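PDB 5Y02: hydroxynitrile lyase from Passiflora edulis, which probably acts as a lyase that cleaves cyanohydrins such as (R)-mandelonitrile, the compound bound here, into hydrogen cyanide and an aldehyde. Local coordinates for residues N13-Q18 / K22-I27; A29-L34 / K89-A94; S67-V72 / L76-S81. All coordinates share one frame; numbering follows the deposited sequence.

Contact 1 (N13-Q18 / K22-I27); sequences NRYKSQ and KQIDQI
Tyr15 meets Ile24 through a CH-pi contact in which the methyl CG2 sits over one face of the phenol ring. The evidence is geometric: Ile24 CG2 is 3.7 Å from the centroid of the Tyr15 ring and only 18° off the ring normal. It is displaced toward the rim, and its closest ring atom is Tyr15 CE2, at 3.6 Å. With CG1 beside the backbone N (chi1 -69°), Ile24 puts CG2 anti to that N and over the ring, while Ile24 CD1 falls beside Tyr15 CB, 3.9 Å away.

The second apolar contact comes one helical turn on and from a different direction. Ile27 CG2 lies at the ring edge, near its plane, 3.9 Å from Tyr15 OH. Two isoleucines spaced by three residues thus cover the ring over a face and at its rim.

Other partners approach from other directions. On the face turned from Ile24, Asn13 ND2 lies 3.3 Å above the centre of the ring, and Tyr65 bonds through its hydroxyl to both Tyr15 OH and Asn13 OD1. The ring of His63 meets that of Tyr15 edge-to-face, and Phe91 and Ala94 also touch the tyrosine.

No hydrogen bond crosses between 13-18 and 22-27. The contact joins the end of strand 7-15 to the early turns of helix 21-37, where the chain first passes from sheet to helix in this alpha+beta barrel domain. Its chemistry implies that helix and strand are held here by buried apolar packing, while the phenol hydroxyl is satisfied from the sheet side by Tyr65.

Contact 2 (A29-L34 / K89-A94); sequences ADYGNL and KEFFPA. With MXN ((2R)-hydroxy(phenyl)ethanenitrile), chain M.
Tyr31 reaches from helix 21-37 toward Phe91 and the bound (R)-mandelonitrile. From CB the ring is set anti to the backbone N (chi1 -166°), which carries it in toward helix 82-91. One flank faces the partner helix: Tyr31 CD2 is 4.5 Å from Phe91 CE1, and the edge of Tyr31 is directed at the face of Phe91 in a tilted edge-to-face pair, with centroids 5.5 Å apart and planes at 50°. The other flank belongs to the ligand, with Tyr31 CE1 3.4 Å from MXN O10. At the tip, Tyr31 OH makes a very short hydrogen bond of 2.4 Å to the same O10; the ligand is also hydrogen-bonded to His9 NE2.

This is the ligand pocket of the dimeric alpha+beta barrel fold, lined by residues of helices 21-37, 72-79 and 82-91 and of strands 7-15 and 95-104. Phe92 closes on the phenyl group, its CZ 3.5 Å from MXN C2, and a cation-pi contact with Arg57 of the second subunit ties that ring to the dimer partner.

At the residue before Tyr31, the side chains of Asp30 and Glu90 cross at about a right angle, their carboxylate planes 18° apart. Asp30 OD2 and Glu90 OE2 approach to 2.5 Å, so one of the acids probably carries a proton. Gln26 NE2 bonds the remaining oxygen of Asp30, OD1.

Contact 3 (S67-V72 / L76-S81); sequences STFHSV and LNFFYS. With MXN ((2R)-hydroxy(phenyl)ethanenitrile), chain M.
Phe69 and Phe78 are brought together by different first torsions: Phe69 turns CG beside its backbone N (chi1 -63°), whereas Phe78 swings CG anti to it (chi1 167°). In this alpha+beta barrel domain they link the end of strand 63-69 to helix 72-79, which follows after two residues. The side chains cross at about a right angle and the ring planes meet at 50°, so that Phe69 CE2 comes over one face of Phe78, 3.6 Å from its CD2. Further out on the same ring, Phe78 CE2 lies 3.8 Å from MXN C5, while Phe79 CE1 is 3.9 Å from the nitrile N9.

An alanine in place of Phe78 would remove the whole ring, which would probably leave Phe69 CE2 and the ligand phenyl without this packing partner.

The first helical turn is closed by Leu76 N donating to Val72 O at 2.9 Å. Alongside it, Val72 CG1 and Leu76 CD1 touch at 3.7 Å; Val72 also packs on Leu50, and Leu76 on Val54, of the second subunit.

At the far end of the helix, Phe78 O accepts from two donors: Ser81 N at 3.0 Å, and Ser81 OG at 2.7 Å, on a lone pair in the carbonyl plane.

In the fold
From the N terminus, strand 7-15 runs into contact 1, which closes the short connection to helix 21-37. The same helix then opens contact 2, whose loop closes only at the end of helix 82-91, 55 residues later. Contact 3, joining strand 63-69 to helix 72-79, is nested inside that long loop. Contacts 1 and 2 touch through a probable hydrogen bond from Lys16 N to Ala94 O, 2.8 Å long. Contacts 2 and 3 meet where Leu34 CD1 packs on Phe78 CZ at 3.8 Å, and both border the ligand. Contacts 1 and 3 do not touch, but they start from neighbouring strands of one antiparallel sheet, on opposite sides of the chain's centre.

Contact 1 (N13-Q18 / K22-I27)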
loop_
_atom_site.group_PDB
_atom_site.type_symbol
_atom_site.label_atom_id
_atom_site.label_comp_id
_atom_site.label_asym_id
_atom_site.label_seq_id
_atom_site.Cartn_x
_atom_site.Cartn_y
_atom_site.Cartn_z
ATOM N N ASN A 13 -1.443 3.718 8.102
ATOM C CA ASN A 13 -1.988 4.157 9.382
ATOM C C ASN A 13 -1.887 5.658 9.600
ATOM O O ASN A 13 -1.301 6.401 8.804
ATOM C CB ASN A 13 -1.387 3.358 10.568
ATOM C CG ASN A 13 -0.112 3.961 11.117
ATOM O OD1 ASN A 13 0.724 4.441 10.372
ATOM N ND2 ASN A 13 0.045 3.928 12.454
ATOM N N ARG A 14 -2.514 6.067 10.695
ATOM C CA ARG A 14 -2.444 7.381 11.250
ATOM C C ARG A 14 -2.301 7.146 12.747
ATOM O O ARG A 14 -3.017 6.309 13.302
ATOM C CB ARG A 14 -3.746 8.144 10.972
ATOM C CG ARG A 14 -3.708 9.605 11.394
ATOM C CD ARG A 14 -5.120 10.194 11.430
ATOM N NE ARG A 14 -5.039 11.568 11.909
ATOM C CZ ARG A 14 -4.695 12.623 11.168
ATOM N NH1 ARG A 14 -4.419 12.506 9.862
ATOM N NH2 ARG A 14 -4.618 13.829 11.744
ATOM N N TYR A 15 -1.364 7.851 13.365
ATOM C CA TYR A 15 -1.081 7.707 14.790
ATOM C C TYR A 15 -1.998 8.558 15.646
ATOM O O TYR A 15 -2.448 9.627 15.230
ATOM C CB TYR A 15 0.373 8.045 15.102
ATOM C CG TYR A 15 1.301 6.956 14.635
ATOM C CD1 TYR A 15 1.483 5.806 15.407
ATOM C CD2 TYR A 15 1.958 7.040 13.405
ATOM C CE1 TYR A 15 2.311 4.780 14.987
ATOM C CE2 TYR A 15 2.807 6.024 12.979
ATOM C CZ TYR A 15 2.973 4.897 13.767
ATOM O OH TYR A 15 3.773 3.863 13.352
ATOM N N LYS A 16 -2.232 8.080 16.866
ATOM C CA LYS A 16 -2.996 8.851 17.841
ATOM C C LYS A 16 -2.270 10.158 18.136
ATOM O O LYS A 16 -1.048 10.182 18.246
ATOM C CB LYS A 16 -3.144 8.049 19.112
ATOM C CG LYS A 16 -3.896 6.745 18.908
ATOM C CD LYS A 16 -5.241 6.737 19.553
ATOM C CE LYS A 16 -5.931 5.426 19.275
ATOM N NZ LYS A 16 -6.986 5.160 20.272
ATOM N N SER A 17 -3.031 11.236 18.286
ATOM C CA SER A 17 -2.441 12.557 18.465
ATOM C C SER A 17 -1.711 12.739 19.806
ATOM O O SER A 17 -0.875 13.626 19.900
ATOM C CB SER A 17 -3.505 13.646 18.296
ATOM O OG SER A 17 -4.354 13.659 19.417
ATOM N N GLN A 18 -2.031 11.959 20.844
ATOM C CA GLN A 18 -1.365 12.164 22.137
ATOM C C GLN A 18 0.059 11.628 22.190
ATOM O O GLN A 18 0.787 11.939 23.119
ATOM C CB GLN A 18 -2.194 11.609 23.318
ATOM C CG GLN A 18 -2.022 10.131 23.619
ATOM C CD GLN A 18 -3.063 9.612 24.612
ATOM O OE1 GLN A 18 -4.256 9.590 24.303
ATOM N NE2 GLN A 18 -2.618 9.205 25.804
ATOM N N LYS A 22 8.666 11.159 19.372
ATOM C CA LYS A 22 9.709 10.267 19.845
ATOM C C LYS A 22 9.198 8.845 19.958
ATOM O O LYS A 22 9.873 7.889 19.550
ATOM C CB LYS A 22 10.204 10.761 21.209
ATOM C CG LYS A 22 11.418 10.038 21.754
ATOM C CD LYS A 22 11.722 10.561 23.148
ATOM C CE LYS A 22 13.209 10.740 23.374
ATOM N NZ LYS A 22 13.944 9.456 23.256
ATOM N N GLN A 23 8.008 8.685 20.532
ATOM C CA GLN A 23 7.434 7.357 20.673
ATOM C C GLN A 23 6.975 6.784 19.325
ATOM O O GLN A 23 7.099 5.578 19.096
ATOM C CB GLN A 23 6.305 7.342 21.700
ATOM C CG GLN A 23 5.655 5.978 21.905
ATOM C CD GLN A 23 6.582 4.928 22.482
ATOM O OE1 GLN A 23 7.699 5.226 22.935
ATOM N NE2 GLN A 23 6.122 3.676 22.480
ATOM N N ILE A 24 6.451 7.636 18.440
ATOM C CA ILE A 24 6.087 7.199 17.088
ATOM C C ILE A 24 7.331 6.655 16.371
ATOM O O ILE A 24 7.289 5.559 15.797
ATOM C CB ILE A 24 5.400 8.316 16.275
ATOM C CG1 ILE A 24 4.015 8.618 16.843
ATOM C CG2 ILE A 24 5.231 7.900 14.809
ATOM C CD1 ILE A 24 3.486 9.976 16.469
ATOM N N ASP A 25 8.424 7.414 16.442
ATOM C CA ASP A 25 9.731 6.988 15.926
ATOM C C ASP A 25 10.131 5.616 16.475
ATOM O O ASP A 25 10.545 4.740 15.721
ATOM C CB ASP A 25 10.830 8.012 16.257
ATOM C CG ASP A 25 10.705 9.333 15.484
ATOM O OD1 ASP A 25 9.933 9.439 14.500
ATOM O OD2 ASP A 25 11.418 10.289 15.890
ATOM N N GLN A 26 9.977 5.429 17.780
ATOM C CA GLN A 26 10.291 4.161 18.423
ATOM C C GLN A 26 9.413 3.008 17.900
ATOM O O GLN A 26 9.907 1.898 17.648
ATOM C CB GLN A 26 10.153 4.288 19.950
ATOM C CG GLN A 26 10.634 3.073 20.733
ATOM C CD GLN A 26 12.091 2.770 20.467
ATOM O OE1 GLN A 26 12.957 3.581 20.791
ATOM N NE2 GLN A 26 12.371 1.630 19.838
ATOM N N ILE A 27 8.120 3.278 17.724
ATOM C CA ILE A 27 7.187 2.269 17.258
ATOM C C ILE A 27 7.608 1.787 15.863
ATOM O O ILE A 27 7.611 0.583 15.584
ATOM C CB ILE A 27 5.733 2.791 17.265
ATOM C CG1 ILE A 27 5.221 2.911 18.705
ATOM C CG2 ILE A 27 4.809 1.850 16.494
ATOM C CD1 ILE A 27 3.963 3.759 18.801
#

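Contact 2 (A29-L34 / K89-A94)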
loop_
_atom_site.group_PDB
_atom_site.type_symbol
_atom_site.label_atom_id
_atom_site.label_comp_id
_atom_site.label_asym_id
_atom_site.label_seq_id
_atom_site.Cartn_x
_atom_site.Cartn_y
_atom_site.Cartn_z
ATOM N N ALA A 29 10.640 2.024 14.542
ATOM C CA ALA A 29 11.895 1.268 14.685
ATOM C C ALA A 29 11.643 -0.163 15.156
ATOM O O ALA A 29 12.272 -1.092 14.651
ATOM C CB ALA A 29 12.864 1.975 15.616
ATOM N N ASP A 30 10.722 -0.333 16.108
ATOM C CA ASP A 30 10.331 -1.652 16.614
ATOM C C ASP A 30 9.734 -2.505 15.497
ATOM O O ASP A 30 9.981 -3.697 15.417
ATOM C CB ASP A 30 9.306 -1.530 17.769
ATOM C CG ASP A 30 9.895 -0.929 19.052
ATOM O OD1 ASP A 30 11.119 -0.737 19.148
ATOM O OD2 ASP A 30 9.112 -0.641 19.993
ATOM N N TYR A 31 8.935 -1.876 14.638
ATOM C CA TYR A 31 8.321 -2.562 13.511
ATOM C C TYR A 31 9.403 -3.095 12.555
ATOM O O TYR A 31 9.419 -4.277 12.250
ATOM C CB TYR A 31 7.400 -1.598 12.770
ATOM C CG TYR A 31 6.426 -2.171 11.772
ATOM C CD1 TYR A 31 6.407 -3.521 11.408
ATOM C CD2 TYR A 31 5.527 -1.317 11.147
ATOM C CE1 TYR A 31 5.511 -3.988 10.461
ATOM C CE2 TYR A 31 4.633 -1.784 10.209
ATOM C CZ TYR A 31 4.630 -3.108 9.867
ATOM O OH TYR A 31 3.715 -3.557 8.938
ATOM N N GLY A 32 10.298 -2.223 12.128
ATOM C CA GLY A 32 11.396 -2.601 11.217
ATOM C C GLY A 32 12.279 -3.711 11.776
ATOM O O GLY A 32 12.668 -4.624 11.050
ATOM N N ASN A 33 12.542 -3.649 13.073
ATOM C CA ASN A 33 13.360 -4.651 13.771
ATOM C C ASN A 33 12.764 -6.077 13.794
ATOM O O ASN A 33 13.499 -7.067 13.985
ATOM C CB ASN A 33 13.647 -4.171 15.189
ATOM C CG ASN A 33 14.694 -5.017 15.888
ATOM O OD1 ASN A 33 15.765 -5.260 15.343
ATOM N ND2 ASN A 33 14.370 -5.500 17.074
ATOM N N LEU A 34 11.448 -6.209 13.574
ATOM C CA LEU A 34 10.849 -7.532 13.429
ATOM C C LEU A 34 11.483 -8.373 12.335
ATOM O O LEU A 34 11.489 -9.587 12.465
ATOM C CB LEU A 34 9.331 -7.473 13.196
ATOM C CG LEU A 34 8.457 -7.102 14.389
ATOM C CD1 LEU A 34 6.995 -6.957 13.949
ATOM C CD2 LEU A 34 8.554 -8.119 15.503
ATOM N N LYS A 89 0.778 -5.251 20.627
ATOM C CA LYS A 89 0.343 -4.570 21.858
ATOM C C LYS A 89 0.688 -3.084 21.878
ATOM O O LYS A 89 -0.026 -2.295 22.492
ATOM C CB LYS A 89 0.956 -5.243 23.089
ATOM C CG LYS A 89 0.417 -6.629 23.352
ATOM C CD LYS A 89 1.137 -7.277 24.524
ATOM C CE LYS A 89 0.660 -8.704 24.682
ATOM N NZ LYS A 89 1.120 -9.306 25.959
ATOM N N GLU A 90 1.781 -2.704 21.221
ATOM C CA GLU A 90 2.087 -1.293 21.092
ATOM C C GLU A 90 1.574 -0.688 19.799
ATOM O O GLU A 90 1.157 0.448 19.809
ATOM C CB GLU A 90 3.559 -0.995 21.349
ATOM C CG GLU A 90 4.550 -1.375 20.287
ATOM C CD GLU A 90 5.893 -0.648 20.441
ATOM O OE1 GLU A 90 6.183 -0.022 21.490
ATOM O OE2 GLU A 90 6.668 -0.682 19.492
ATOM N N PHE A 91 1.569 -1.445 18.699
ATOM C CA PHE A 91 1.228 -0.864 17.407
ATOM C C PHE A 91 -0.259 -0.533 17.236
ATOM O O PHE A 91 -0.588 0.593 16.902
ATOM C CB PHE A 91 1.699 -1.761 16.277
ATOM C CG PHE A 91 1.498 -1.158 14.924
ATOM C CD1 PHE A 91 2.222 -0.035 14.546
ATOM C CD2 PHE A 91 0.576 -1.704 14.034
ATOM C CE1 PHE A 91 2.036 0.541 13.293
ATOM C CE2 PHE A 91 0.386 -1.142 12.785
ATOM C CZ PHE A 91 1.115 -0.026 12.415
ATOM N N PHE A 92 -1.143 -1.506 17.443
ATOM C CA PHE A 92 -2.569 -1.292 17.161
ATOM C C PHE A 92 -3.202 -0.216 18.051
ATOM O O PHE A 92 -3.935 0.629 17.543
ATOM C CB PHE A 92 -3.362 -2.617 17.186
ATOM C CG PHE A 92 -2.967 -3.564 16.072
ATOM C CD1 PHE A 92 -3.044 -3.160 14.745
ATOM C CD2 PHE A 92 -2.529 -4.850 16.347
ATOM C CE1 PHE A 92 -2.657 -4.000 13.716
ATOM C CE2 PHE A 92 -2.164 -5.714 15.321
ATOM C CZ PHE A 92 -2.225 -5.286 13.996
ATOM N N PRO A 93 -2.876 -0.204 19.364
ATOM C CA PRO A 93 -3.410 0.885 20.211
ATOM C C PRO A 93 -2.872 2.278 19.872
ATOM O O PRO A 93 -3.537 3.289 20.179
ATOM C CB PRO A 93 -3.028 0.446 21.637
ATOM C CG PRO A 93 -2.891 -1.049 21.523
ATOM C CD PRO A 93 -2.209 -1.230 20.184
ATOM N N ALA A 94 -1.707 2.341 19.213
ATOM C CA ALA A 94 -1.129 3.616 18.763
ATOM C C ALA A 94 -1.783 4.177 17.490
ATOM O O ALA A 94 -1.527 5.334 17.136
ATOM C CB ALA A 94 0.363 3.481 18.565
HETATM C C1 MXN M . 1.913 -5.823 12.109
HETATM C C2 MXN M . 1.177 -5.566 13.262
HETATM C C3 MXN M . 1.387 -6.313 14.422
HETATM C C4 MXN M . 2.352 -7.314 14.424
HETATM C C5 MXN M . 3.082 -7.587 13.276
HETATM C C6 MXN M . 2.872 -6.847 12.118
HETATM C C7 MXN M . 1.616 -5.023 10.892
HETATM C C8 MXN M . 0.203 -5.313 10.559
HETATM N N9 MXN M . -0.912 -5.551 10.303
HETATM O O10 MXN M . 2.468 -5.415 9.799
#

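Contact 3 (S67-V72 / L76-S81)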
loop_
_atom_site.group_PDB
_atom_site.type_symbol
_atom_site.label_atom_id
_atom_site.label_comp_id
_atom_site.label_asym_id
_atom_site.label_seq_id
_atom_site.Cartn_x
_atom_site.Cartn_y
_atom_site.Cartn_z
ATOM N N SER A 67 5.844 -4.868 3.209
ATOM C CA SER A 67 6.735 -6.026 3.403
ATOM C C SER A 67 6.261 -7.202 2.565
ATOM O O SER A 67 5.153 -7.198 1.991
ATOM C CB SER A 67 6.857 -6.385 4.872
ATOM O OG SER A 67 5.606 -6.576 5.488
ATOM N N THR A 68 7.129 -8.195 2.454
ATOM C CA THR A 68 6.884 -9.313 1.577
ATOM C C THR A 68 7.080 -10.595 2.374
ATOM O O THR A 68 8.017 -10.684 3.148
ATOM C CB THR A 68 7.852 -9.286 0.378
ATOM O OG1 THR A 68 7.648 -8.105 -0.394
ATOM C CG2 THR A 68 7.635 -10.497 -0.520
ATOM N N PHE A 69 6.186 -11.562 2.171
ATOM C CA PHE A 69 6.275 -12.888 2.754
ATOM C C PHE A 69 6.302 -13.945 1.658
ATOM O O PHE A 69 5.655 -13.794 0.629
ATOM C CB PHE A 69 5.106 -13.121 3.702
ATOM C CG PHE A 69 5.119 -12.194 4.856
ATOM C CD1 PHE A 69 4.600 -10.900 4.733
ATOM C CD2 PHE A 69 5.692 -12.581 6.071
ATOM C CE1 PHE A 69 4.652 -10.015 5.806
ATOM C CE2 PHE A 69 5.738 -11.698 7.132
ATOM C CZ PHE A 69 5.207 -10.418 7.007
ATOM N N HIS A 70 7.050 -15.022 1.905
ATOM C CA HIS A 70 7.209 -16.127 0.936
ATOM C C HIS A 70 5.874 -16.838 0.631
ATOM O O HIS A 70 5.644 -17.301 -0.485
ATOM C CB HIS A 70 8.269 -17.117 1.479
ATOM C CG HIS A 70 8.454 -18.350 0.648
ATOM N ND1 HIS A 70 8.986 -18.318 -0.626
ATOM C CD2 HIS A 70 8.210 -19.657 0.920
ATOM C CE1 HIS A 70 9.039 -19.547 -1.111
ATOM N NE2 HIS A 70 8.575 -20.378 -0.195
ATOM N N SER A 71 4.986 -16.887 1.616
ATOM C CA SER A 71 3.702 -17.553 1.476
ATOM C C SER A 71 2.756 -17.070 2.557
ATOM O O SER A 71 3.196 -16.454 3.540
ATOM C CB SER A 71 3.892 -19.061 1.627
ATOM O OG SER A 71 4.366 -19.342 2.922
ATOM N N VAL A 72 1.470 -17.363 2.389
ATOM C CA VAL A 72 0.491 -17.137 3.453
ATOM C C VAL A 72 0.831 -17.902 4.735
ATOM O O VAL A 72 0.689 -17.353 5.823
ATOM C CB VAL A 72 -0.958 -17.459 2.999
ATOM C CG1 VAL A 72 -1.914 -17.627 4.183
ATOM C CG2 VAL A 72 -1.461 -16.355 2.106
ATOM N N LEU A 76 1.283 -16.110 8.416
ATOM C CA LEU A 76 0.516 -16.490 9.586
ATOM C C LEU A 76 1.399 -17.009 10.730
ATOM O O LEU A 76 1.147 -16.703 11.896
ATOM C CB LEU A 76 -0.567 -17.491 9.195
ATOM C CG LEU A 76 -1.689 -16.902 8.335
ATOM C CD1 LEU A 76 -2.587 -17.991 7.770
ATOM C CD2 LEU A 76 -2.519 -15.900 9.134
ATOM N N ASN A 77 2.456 -17.743 10.400
ATOM C CA ASN A 77 3.464 -18.105 11.428
ATOM C C ASN A 77 4.098 -16.847 12.045
ATOM O O ASN A 77 4.208 -16.741 13.262
ATOM C CB ASN A 77 4.545 -19.018 10.841
ATOM C CG ASN A 77 4.035 -20.424 10.562
ATOM O OD1 ASN A 77 3.152 -20.926 11.261
ATOM N ND2 ASN A 77 4.591 -21.065 9.539
ATOM N N PHE A 78 4.481 -15.897 11.191
ATOM C CA PHE A 78 4.988 -14.595 11.638
ATOM C C PHE A 78 3.998 -13.844 12.539
ATOM O O PHE A 78 4.338 -13.448 13.664
ATOM C CB PHE A 78 5.336 -13.730 10.431
ATOM C CG PHE A 78 5.569 -12.283 10.762
ATOM C CD1 PHE A 78 6.790 -11.867 11.287
ATOM C CD2 PHE A 78 4.567 -11.331 10.539
ATOM C CE1 PHE A 78 7.016 -10.527 11.583
ATOM C CE2 PHE A 78 4.785 -9.988 10.841
ATOM C CZ PHE A 78 6.011 -9.587 11.367
ATOM N N PHE A 79 2.775 -13.667 12.045
ATOM C CA PHE A 79 1.803 -12.766 12.683
ATOM C C PHE A 79 1.384 -13.218 14.086
ATOM O O PHE A 79 1.073 -12.380 14.938
ATOM C CB PHE A 79 0.577 -12.580 11.773
ATOM C CG PHE A 79 -0.242 -11.370 12.101
ATOM C CD1 PHE A 79 0.267 -10.097 11.877
ATOM C CD2 PHE A 79 -1.517 -11.498 12.637
ATOM C CE1 PHE A 79 -0.486 -8.970 12.181
ATOM C CE2 PHE A 79 -2.278 -10.373 12.937
ATOM C CZ PHE A 79 -1.762 -9.110 12.707
ATOM N N TYR A 80 1.411 -14.529 14.336
ATOM C CA TYR A 80 1.107 -15.067 15.659
ATOM C C TYR A 80 2.345 -15.523 16.434
ATOM O O TYR A 80 2.207 -16.176 17.468
ATOM C CB TYR A 80 0.026 -16.153 15.539
ATOM C CG TYR A 80 -1.265 -15.534 15.024
ATOM C CD1 TYR A 80 -2.164 -14.918 15.896
ATOM C CD2 TYR A 80 -1.542 -15.488 13.658
ATOM C CE1 TYR A 80 -3.326 -14.313 15.423
ATOM C CE2 TYR A 80 -2.691 -14.887 13.173
ATOM C CZ TYR A 80 -3.578 -14.297 14.057
ATOM O OH TYR A 80 -4.711 -13.702 13.567
ATOM N N SER A 81 3.535 -15.133 15.977
ATOM C CA SER A 81 4.782 -15.407 16.701
ATOM C C SER A 81 4.879 -14.483 17.917
ATOM O O SER A 81 4.256 -13.412 17.940
ATOM C CB SER A 81 6.018 -15.220 15.809
ATOM O OG SER A 81 6.249 -13.853 15.458
HETATM C C1 MXN M . 1.913 -5.823 12.109
HETATM C C2 MXN M . 1.177 -5.566 13.262
HETATM C C3 MXN M . 1.387 -6.313 14.422
HETATM C C4 MXN M . 2.352 -7.314 14.424
HETATM C C5 MXN M . 3.082 -7.587 13.276
HETATM C C6 MXN M . 2.872 -6.847 12.118
HETATM C C7 MXN M . 1.616 -5.023 10.892
HETATM C C8 MXN M . 0.203 -5.313 10.559
HETATM N N9 MXN M . -0.912 -5.551 10.303
HETATM O O10 MXN M . 2.468 -5.415 9.799
#